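Local atomic coordinates of ricin B lectin (Clostridium thermocellum, PDB entry 3VSF), a protein that probably cleaves beta-1,3-galactan as an exo-acting family 43 glycoside hydrolase, and carries a ricin-type beta-trefoil domain that binds galactose. Residues A[361-374]-A[487-499]. Sequence-based numbering, arbitrary orientation.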
loop_
_atom_site.group_PDB
_atom_site.type_symbol
_atom_site.label_atom_id
_atom_site.label_comp_id
_atom_site.label_asym_id
_atom_site.label_seq_id
_atom_site.Cartn_x
_atom_site.Cartn_y
_atom_site.Cartn_z
ATOM N N THR A 361 -5.986 6.064 24.916
ATOM C CA THR A 361 -6.059 5.458 26.243
ATOM C C THR A 361 -5.339 4.112 26.287
ATOM O O THR A 361 -5.652 3.202 25.519
ATOM C CB THR A 361 -7.516 5.266 26.705
ATOM O OG1 THR A 361 -8.175 6.536 26.764
ATOM C CG2 THR A 361 -7.556 4.620 28.080
ATOM N N ARG A 362 -4.372 3.995 27.191
ATOM C CA ARG A 362 -3.604 2.764 27.351
ATOM C C ARG A 362 -4.271 1.829 28.355
ATOM O O ARG A 362 -4.903 2.281 29.310
ATOM C CB ARG A 362 -2.178 3.087 27.798
ATOM C CG ARG A 362 -1.338 3.799 26.749
ATOM C CD ARG A 362 -0.162 4.517 27.391
ATOM N NE ARG A 362 1.053 4.433 26.583
ATOM C CZ ARG A 362 1.364 5.276 25.603
ATOM N NH1 ARG A 362 0.544 6.271 25.294
ATOM N NH2 ARG A 362 2.494 5.118 24.928
ATOM N N TYR A 363 -4.128 0.526 28.139
ATOM C CA TYR A 363 -4.761 -0.460 29.010
ATOM C C TYR A 363 -3.837 -1.616 29.380
ATOM O O TYR A 363 -2.854 -1.894 28.692
ATOM C CB TYR A 363 -6.023 -1.026 28.355
ATOM C CG TYR A 363 -7.146 -0.033 28.176
ATOM C CD1 TYR A 363 -7.978 0.304 29.236
ATOM C CD2 TYR A 363 -7.388 0.556 26.942
ATOM C CE1 TYR A 363 -9.011 1.206 29.075
ATOM C CE2 TYR A 363 -8.419 1.459 26.771
ATOM C CZ TYR A 363 -9.228 1.780 27.841
ATOM O OH TYR A 363 -10.256 2.680 27.675
ATOM N N LYS A 364 -4.170 -2.282 30.481
ATOM C CA LYS A 364 -3.539 -3.537 30.862
ATOM C C LYS A 364 -4.626 -4.591 31.015
ATOM O O LYS A 364 -5.689 -4.315 31.571
ATOM C CB LYS A 364 -2.776 -3.390 32.178
ATOM C CG LYS A 364 -1.347 -2.895 32.032
ATOM C CD LYS A 364 -0.697 -2.712 33.396
ATOM C CE LYS A 364 0.784 -2.388 33.271
ATOM N NZ LYS A 364 1.559 -3.533 32.717
ATOM N N LEU A 365 -4.366 -5.792 30.514
ATOM C CA LEU A 365 -5.329 -6.883 30.630
ATOM C C LEU A 365 -4.890 -7.882 31.693
ATOM O O LEU A 365 -3.975 -8.675 31.474
ATOM C CB LEU A 365 -5.526 -7.574 29.280
ATOM C CG LEU A 365 -6.238 -6.728 28.221
ATOM C CD1 LEU A 365 -6.296 -7.454 26.889
ATOM C CD2 LEU A 365 -7.635 -6.361 28.695
ATOM N N VAL A 366 -5.551 -7.836 32.845
ATOM C CA VAL A 366 -5.172 -8.666 33.982
ATOM C C VAL A 366 -6.034 -9.920 34.081
ATOM O O VAL A 366 -7.260 -9.838 34.139
ATOM C CB VAL A 366 -5.288 -7.883 35.302
ATOM C CG1 VAL A 366 -4.675 -8.678 36.442
ATOM C CG2 VAL A 366 -4.614 -6.527 35.171
ATOM N N ASN A 367 -5.383 -11.079 34.103
ATOM C CA ASN A 367 -6.083 -12.350 34.229
ATOM C C ASN A 367 -6.631 -12.550 35.639
ATOM O O ASN A 367 -5.949 -12.267 36.624
ATOM C CB ASN A 367 -5.155 -13.510 33.858
ATOM C CG ASN A 367 -5.881 -14.840 33.798
ATOM O OD1 ASN A 367 -7.044 -14.908 33.400
ATOM N ND2 ASN A 367 -5.198 -15.907 34.200
ATOM N N LYS A 368 -7.865 -13.034 35.731
ATOM C CA LYS A 368 -8.511 -13.241 37.022
ATOM C C LYS A 368 -7.822 -14.334 37.831
ATOM O O LYS A 368 -7.557 -14.163 39.020
ATOM C CB LYS A 368 -9.992 -13.583 36.833
ATOM C CG LYS A 368 -10.710 -13.971 38.117
ATOM C CD LYS A 368 -10.612 -12.874 39.163
ATOM C CE LYS A 368 -11.282 -13.286 40.465
ATOM N NZ LYS A 368 -11.143 -12.240 41.518
ATOM N N ASN A 369 -7.527 -15.453 37.178
ATOM C CA ASN A 369 -6.952 -16.608 37.858
ATOM C C ASN A 369 -5.485 -16.438 38.248
ATOM O O ASN A 369 -5.096 -16.755 39.371
ATOM C CB ASN A 369 -7.125 -17.868 37.009
ATOM C CG ASN A 369 -6.436 -19.076 37.613
ATOM O OD1 ASN A 369 -6.939 -19.682 38.558
ATOM N ND2 ASN A 369 -5.281 -19.435 37.065
ATOM N N SER A 370 -4.675 -15.941 37.319
ATOM C CA SER A 370 -3.234 -15.849 37.539
ATOM C C SER A 370 -2.816 -14.513 38.141
ATOM O O SER A 370 -1.842 -14.439 38.890
ATOM C CB SER A 370 -2.480 -16.080 36.228
ATOM O OG SER A 370 -2.726 -15.030 35.309
ATOM N N GLY A 371 -3.551 -13.459 37.807
ATOM C CA GLY A 371 -3.197 -12.122 38.244
ATOM C C GLY A 371 -2.139 -11.514 37.343
ATOM O O GLY A 371 -1.704 -10.382 37.551
ATOM N N LYS A 372 -1.720 -12.279 36.339
ATOM C CA LYS A 372 -0.749 -11.806 35.360
ATOM C C LYS A 372 -1.450 -10.978 34.287
ATOM O O LYS A 372 -2.671 -11.039 34.146
ATOM C CB LYS A 372 -0.019 -12.988 34.719
ATOM C CG LYS A 372 0.756 -13.856 35.698
ATOM C CD LYS A 372 1.964 -13.125 36.258
ATOM C CE LYS A 372 2.806 -14.033 37.143
ATOM N NZ LYS A 372 2.058 -14.503 38.342
ATOM N N VAL A 373 -0.676 -10.205 33.531
ATOM C CA VAL A 373 -1.243 -9.337 32.504
ATOM C C VAL A 373 -0.827 -9.754 31.097
ATOM O O VAL A 373 0.196 -10.412 30.909
ATOM C CB VAL A 373 -0.848 -7.866 32.725
ATOM C CG1 VAL A 373 -1.333 -7.386 34.085
ATOM C CG2 VAL A 373 0.658 -7.697 32.598
ATOM N N LEU A 374 -1.629 -9.364 30.111
ATOM C CA LEU A 374 -1.350 -9.689 28.719
ATOM C C LEU A 374 -0.053 -9.025 28.270
ATOM O O LEU A 374 0.141 -7.826 28.468
ATOM C CB LEU A 374 -2.507 -9.249 27.822
ATOM C CG LEU A 374 -2.600 -9.967 26.476
ATOM C CD1 LEU A 374 -2.800 -11.458 26.697
ATOM C CD2 LEU A 374 -3.724 -9.393 25.631
ATOM N N ALA A 487 -15.579 -21.778 28.633
ATOM C CA ALA A 487 -15.801 -22.835 29.614
ATOM C C ALA A 487 -16.133 -22.271 30.992
ATOM O O ALA A 487 -16.345 -23.023 31.944
ATOM C CB ALA A 487 -14.587 -23.750 29.690
ATOM N N GLY A 488 -16.174 -20.946 31.095
ATOM C CA GLY A 488 -16.529 -20.290 32.341
ATOM C C GLY A 488 -15.410 -20.279 33.365
ATOM O O GLY A 488 -15.610 -19.871 34.509
ATOM N N GLY A 489 -14.229 -20.732 32.958
ATOM C CA GLY A 489 -13.074 -20.736 33.836
ATOM C C GLY A 489 -12.566 -19.333 34.106
ATOM O O GLY A 489 -12.801 -18.418 33.319
ATOM N N THR A 490 -11.867 -19.161 35.223
ATOM C CA THR A 490 -11.344 -17.852 35.597
ATOM C C THR A 490 -10.094 -17.502 34.798
ATOM O O THR A 490 -9.673 -16.345 34.764
ATOM C CB THR A 490 -11.028 -17.771 37.101
ATOM O OG1 THR A 490 -10.087 -18.795 37.449
ATOM C CG2 THR A 490 -12.296 -17.952 37.920
ATOM N N ASN A 491 -9.500 -18.504 34.160
ATOM C CA ASN A 491 -8.341 -18.274 33.308
ATOM C C ASN A 491 -8.763 -17.659 31.978
ATOM O O ASN A 491 -7.928 -17.351 31.129
ATOM C CB ASN A 491 -7.573 -19.575 33.072
ATOM C CG ASN A 491 -8.388 -20.606 32.316
ATOM O OD1 ASN A 491 -9.594 -20.740 32.527
ATOM N ND2 ASN A 491 -7.731 -21.341 31.425
ATOM N N GLN A 492 -10.071 -17.483 31.812
ATOM C CA GLN A 492 -10.629 -16.903 30.598
ATOM C C GLN A 492 -11.217 -15.522 30.871
ATOM O O GLN A 492 -11.724 -14.863 29.964
ATOM C CB GLN A 492 -11.708 -17.819 30.021
ATOM C CG GLN A 492 -11.208 -19.201 29.639
ATOM C CD GLN A 492 -12.320 -20.106 29.150
ATOM O OE1 GLN A 492 -13.495 -19.878 29.441
ATOM N NE2 GLN A 492 -11.955 -21.138 28.400
ATOM N N HIS A 493 -11.148 -15.093 32.126
ATOM C CA HIS A 493 -11.694 -13.799 32.525
ATOM C C HIS A 493 -10.585 -12.763 32.684
ATOM O O HIS A 493 -9.579 -13.014 33.347
ATOM C CB HIS A 493 -12.488 -13.934 33.826
ATOM C CG HIS A 493 -13.613 -14.921 33.746
ATOM N ND1 HIS A 493 -14.407 -15.234 34.829
ATOM C CD2 HIS A 493 -14.076 -15.662 32.714
ATOM C CE1 HIS A 493 -15.310 -16.126 34.466
ATOM N NE2 HIS A 493 -15.133 -16.404 33.188
ATOM N N TRP A 494 -10.776 -11.599 32.071
ATOM C CA TRP A 494 -9.757 -10.554 32.081
ATOM C C TRP A 494 -10.317 -9.219 32.562
ATOM O O TRP A 494 -11.446 -8.854 32.237
ATOM C CB TRP A 494 -9.155 -10.391 30.685
ATOM C CG TRP A 494 -8.555 -11.650 30.141
ATOM C CD1 TRP A 494 -9.221 -12.680 29.544
ATOM C CD2 TRP A 494 -7.170 -12.014 30.143
ATOM N NE1 TRP A 494 -8.336 -13.664 29.176
ATOM C CE2 TRP A 494 -7.071 -13.279 29.533
ATOM C CE3 TRP A 494 -6.006 -11.393 30.603
ATOM C CZ2 TRP A 494 -5.853 -13.935 29.369
ATOM C CZ3 TRP A 494 -4.797 -12.046 30.441
ATOM C CH2 TRP A 494 -4.730 -13.303 29.830
ATOM N N LYS A 495 -9.518 -8.494 33.340
ATOM C CA LYS A 495 -9.910 -7.175 33.822
ATOM C C LYS A 495 -9.213 -6.070 33.038
ATOM O O LYS A 495 -8.000 -6.111 32.830
ATOM C CB LYS A 495 -9.612 -7.030 35.317
ATOM C CG LYS A 495 -9.651 -5.591 35.811
ATOM C CD LYS A 495 -9.666 -5.507 37.330
ATOM C CE LYS A 495 -11.026 -5.894 37.891
ATOM N NZ LYS A 495 -11.112 -5.663 39.362
ATOM N N LEU A 496 -9.991 -5.085 32.603
ATOM C CA LEU A 496 -9.457 -3.955 31.854
ATOM C C LEU A 496 -9.047 -2.841 32.815
ATOM O O LEU A 496 -9.890 -2.262 33.501
ATOM C CB LEU A 496 -10.499 -3.444 30.859
ATOM C CG LEU A 496 -10.030 -2.442 29.802
ATOM C CD1 LEU A 496 -8.946 -3.057 28.934
ATOM C CD2 LEU A 496 -11.201 -1.977 28.951
ATOM N N VAL A 497 -7.751 -2.546 32.863
ATOM C CA VAL A 497 -7.226 -1.563 33.806
ATOM C C VAL A 497 -6.514 -0.405 33.111
ATOM O O VAL A 497 -5.522 -0.606 32.410
ATOM C CB VAL A 497 -6.251 -2.215 34.805
ATOM C CG1 VAL A 497 -5.620 -1.159 35.700
ATOM C CG2 VAL A 497 -6.967 -3.268 35.635
ATOM N N LEU A 498 -7.019 0.808 33.318
ATOM C CA LEU A 498 -6.408 2.004 32.746
ATOM C C LEU A 498 -5.023 2.252 33.335
ATOM O O LEU A 498 -4.781 1.976 34.510
ATOM C CB LEU A 498 -7.297 3.232 32.975
ATOM C CG LEU A 498 -8.548 3.400 32.107
ATOM C CD1 LEU A 498 -9.541 2.268 32.333
ATOM C CD2 LEU A 498 -9.205 4.748 32.377
ATOM N N VAL A 499 -4.118 2.775 32.513
ATOM C CA VAL A 499 -2.763 3.083 32.956
ATOM C C VAL A 499 -2.275 4.409 32.381
ATOM O O VAL A 499 -2.872 4.950 31.452
ATOM C CB VAL A 499 -1.771 1.972 32.567
ATOM C CG1 VAL A 499 -0.340 2.431 32.802
ATOM C CG2 VAL A 499 -2.069 0.699 33.347
#
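The closure of a beta-trefoil barrel, in which the first strand of the lectin domain meets the last, is well illustrated by the pairing of Y363 to N367 with W494 to L498. The strands run antiparallel at 151°, and because Y363 also bonds through its backbone to W400, the six-stranded barrel is completed. K364 with V497 and V366 with K495 are the hydrogen-bonded pairs, each joined by two backbone bonds; one of them runs from K495 N to V366 O (2.7 Å). Beyond the strand end, K368 N donates to H493 O (2.9 Å), whereas at the chain terminus V499 N reaches R362 O only weakly.

Alternation of side chains then separates two faces. On one, V366 CG2 meets V497 CG2 (4.0 Å), and the methylene chain of K364 passes obliquely across V499. On the other, L496 has CG anti to its backbone N (chi1 -169°), which carries CD2 over the face of the Y363 ring in a CH-pi contact, 4.2 Å from the centroid. L498 CD1 instead approaches this ring at its edge, lying 3.5 Å from Y363 CE1. L402 of the neighbouring strand packs against both Y363 and L496.

W494 belongs to the QxW motif characteristic of ricin-type trefoils. Its partner Q492 accepts a bond at OE1 from A487 N and donates through NE2 to D469, tying down the turn before the strand. The indole leans across strand 363-367, with N367 CB over its six-membered ring (4.0 Å to the centroid), and L374 CD1, from the strand that follows, lies near W494 CH2. Its NE1 is satisfied by I468 O, while at the opposite end of the ring system L365 O lies in the indole plane, 3.5 Å from W494 CE3.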